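Local atomic coordinates of uncharacterized protein conserved in bacteria (Streptococcus suis, PDB entry 4FZ4), a protein that probably serves as a surface antigen domain that binds host glycosaminoglycans and so mediates attachment of the bacterium to host cells. Residues 87-92 with 136-141. Residues are numbered along the deposited sequence; the frame is centred on the assembly and turned at random.
Sequences RQVAEL and EAMGRI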
loop_
_atom_site.group_PDB
_atom_site.type_symbol
_atom_site.label_atom_id
_atom_site.label_comp_id
_atom_site.label_asym_id
_atom_site.label_seq_id
_atom_site.Cartn_x
_atom_site.Cartn_y
_atom_site.Cartn_z
ATOM N N ARG A 87 -5.307 1.618 -6.268
ATOM C CA ARG A 87 -5.310 2.573 -7.365
ATOM C C ARG A 87 -5.352 1.815 -8.679
ATOM O O ARG A 87 -6.004 2.252 -9.622
ATOM C CB ARG A 87 -4.068 3.470 -7.345
ATOM C CG ARG A 87 -4.196 4.670 -6.412
ATOM C CD ARG A 87 -3.044 5.648 -6.576
ATOM N NE ARG A 87 -2.846 6.418 -5.354
ATOM C CZ ARG A 87 -1.967 7.405 -5.216
ATOM N NH1 ARG A 87 -1.193 7.758 -6.236
ATOM N NH2 ARG A 87 -1.847 8.024 -4.049
ATOM N N GLN A 88 -4.662 0.674 -8.742
ATOM C CA GLN A 88 -4.634 -0.130 -9.969
ATOM C C GLN A 88 -5.986 -0.761 -10.290
ATOM O O GLN A 88 -6.451 -0.691 -11.419
ATOM C CB GLN A 88 -3.564 -1.224 -9.872
ATOM C CG GLN A 88 -2.111 -0.704 -9.931
ATOM C CD GLN A 88 -1.096 -1.827 -9.718
ATOM O OE1 GLN A 88 -1.029 -2.776 -10.498
ATOM N NE2 GLN A 88 -0.313 -1.727 -8.651
ATOM N N VAL A 89 -6.621 -1.370 -9.295
ATOM C CA VAL A 89 -7.923 -1.995 -9.503
ATOM C C VAL A 89 -8.957 -0.940 -9.893
ATOM O O VAL A 89 -9.777 -1.164 -10.779
ATOM C CB VAL A 89 -8.400 -2.709 -8.240
ATOM C CG1 VAL A 89 -9.752 -3.355 -8.489
ATOM C CG2 VAL A 89 -7.374 -3.742 -7.822
ATOM N N ALA A 90 -8.921 0.213 -9.235
ATOM C CA ALA A 90 -9.861 1.283 -9.558
ATOM C C ALA A 90 -9.771 1.540 -11.052
ATOM O O ALA A 90 -10.784 1.605 -11.746
ATOM C CB ALA A 90 -9.506 2.547 -8.804
ATOM N N GLU A 91 -8.540 1.670 -11.544
ATOM C CA GLU A 91 -8.299 1.929 -12.958
ATOM C C GLU A 91 -8.794 0.772 -13.812
ATOM O O GLU A 91 -9.458 0.980 -14.833
ATOM C CB GLU A 91 -6.805 2.157 -13.213
ATOM C CG GLU A 91 -6.532 2.998 -14.446
ATOM C CD GLU A 91 -6.905 4.462 -14.250
ATOM O OE1 GLU A 91 -7.881 4.748 -13.523
ATOM O OE2 GLU A 91 -6.230 5.333 -14.835
ATOM N N LEU A 92 -8.481 -0.451 -13.392
ATOM C CA LEU A 92 -8.912 -1.637 -14.132
ATOM C C LEU A 92 -10.432 -1.762 -14.163
ATOM O O LEU A 92 -11.014 -2.074 -15.202
ATOM C CB LEU A 92 -8.301 -2.892 -13.513
ATOM C CG LEU A 92 -6.789 -2.995 -13.744
ATOM C CD1 LEU A 92 -6.238 -4.176 -12.975
ATOM C CD2 LEU A 92 -6.494 -3.141 -15.240
ATOM N N GLU A 136 -1.885 -11.979 -3.780
ATOM C CA GLU A 136 -2.456 -13.104 -4.504
ATOM C C GLU A 136 -3.614 -12.611 -5.367
ATOM O O GLU A 136 -3.645 -12.842 -6.569
ATOM C CB GLU A 136 -2.992 -14.157 -3.528
ATOM C CG GLU A 136 -1.995 -14.653 -2.491
ATOM C CD GLU A 136 -1.100 -15.750 -3.009
ATOM O OE1 GLU A 136 -0.730 -15.697 -4.199
ATOM O OE2 GLU A 136 -0.757 -16.657 -2.218
ATOM N N ALA A 137 -4.564 -11.926 -4.737
ATOM C CA ALA A 137 -5.741 -11.422 -5.436
ATOM C C ALA A 137 -5.364 -10.446 -6.544
ATOM O O ALA A 137 -6.022 -10.386 -7.584
ATOM C CB ALA A 137 -6.687 -10.762 -4.444
ATOM N N MET A 138 -4.303 -9.683 -6.317
ATOM C CA MET A 138 -3.841 -8.725 -7.305
ATOM C C MET A 138 -3.347 -9.501 -8.529
ATOM O O MET A 138 -3.594 -9.114 -9.674
ATOM C CB MET A 138 -2.706 -7.894 -6.717
ATOM C CG MET A 138 -2.543 -6.544 -7.366
ATOM S SD MET A 138 -4.062 -5.582 -7.261
ATOM C CE MET A 138 -3.875 -4.585 -8.693
ATOM N N GLY A 139 -2.653 -10.609 -8.273
ATOM C CA GLY A 139 -2.149 -11.431 -9.356
ATOM C C GLY A 139 -3.271 -12.035 -10.183
ATOM O O GLY A 139 -3.239 -12.019 -11.412
ATOM N N ARG A 140 -4.280 -12.568 -9.511
ATOM C CA ARG A 140 -5.398 -13.171 -10.217
ATOM C C ARG A 140 -6.125 -12.106 -11.026
ATOM O O ARG A 140 -6.501 -12.328 -12.172
ATOM C CB ARG A 140 -6.342 -13.851 -9.222
ATOM C CG ARG A 140 -5.694 -15.061 -8.520
ATOM C CD ARG A 140 -6.737 -15.916 -7.785
ATOM N NE ARG A 140 -7.336 -15.199 -6.660
ATOM C CZ ARG A 140 -6.821 -15.166 -5.431
ATOM N NH1 ARG A 140 -5.699 -15.817 -5.156
ATOM N NH2 ARG A 140 -7.420 -14.456 -4.481
ATOM N N ILE A 141 -6.307 -10.936 -10.433
ATOM C CA ILE A 141 -6.969 -9.858 -11.140
ATOM C C ILE A 141 -6.204 -9.569 -12.436
ATOM O O ILE A 141 -6.804 -9.380 -13.496
ATOM C CB ILE A 141 -7.031 -8.590 -10.264
ATOM C CG1 ILE A 141 -8.109 -8.765 -9.200
ATOM C CG2 ILE A 141 -7.288 -7.360 -11.119
ATOM C CD1 ILE A 141 -8.387 -7.511 -8.393
#
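Met-138 reaches Gln-88 and Val-89 through two torsions: CG lies opposite the backbone N (chi1 -155°), and a bend at chi2 of 57° then carries SD and CE across the gap to the facing helix. Its terminal methyl rests against two neighbours there, with CE 3.6 Å from Gln-88 CB and 3.7 Å from Val-89 CG2. The thioether and the glutamine chain cross nearly at right angles, whereas methionine and valine run past one another in opposite senses. Gln-88 meets CE most closely through CB, though its amide is also near the methyl; NE2 hydrogen-bonds Asn-84 OD1, and OE1 bonds weakly to Lys-142 NZ.

Val-89 CG2 is shared, since Ile-141 CD1 also approaches it, at 3.9 Å. The two branches of Ile-141 divide the work: while CD1 meets the valine, CG2 touches Leu-92 CD1 at 3.8 Å, one turn farther along helix 66-95. No hydrogen bond joins the segments, and the close approaches are between carbon or sulfur atoms, apart from Gln-88 OE1, which lies 3.8 Å from Met-138 CE.

The axes of segments 87-92 and 136-141 approach to 11.5 Å, a spacing bridged here by the side chains of Met-138, Ile-141, Val-89 and Leu-92; together the two sides bury 214 Å². Helix 100-110 also borders this interface, Tyr-106 touching Val-89 and Glu-105 touching Ile-141. With N-to-C directions 26° apart, these segments of helices 66-95 and 123-152 form a near-parallel helix pair with a mostly apolar interface within the all-helical GAG-binding domain.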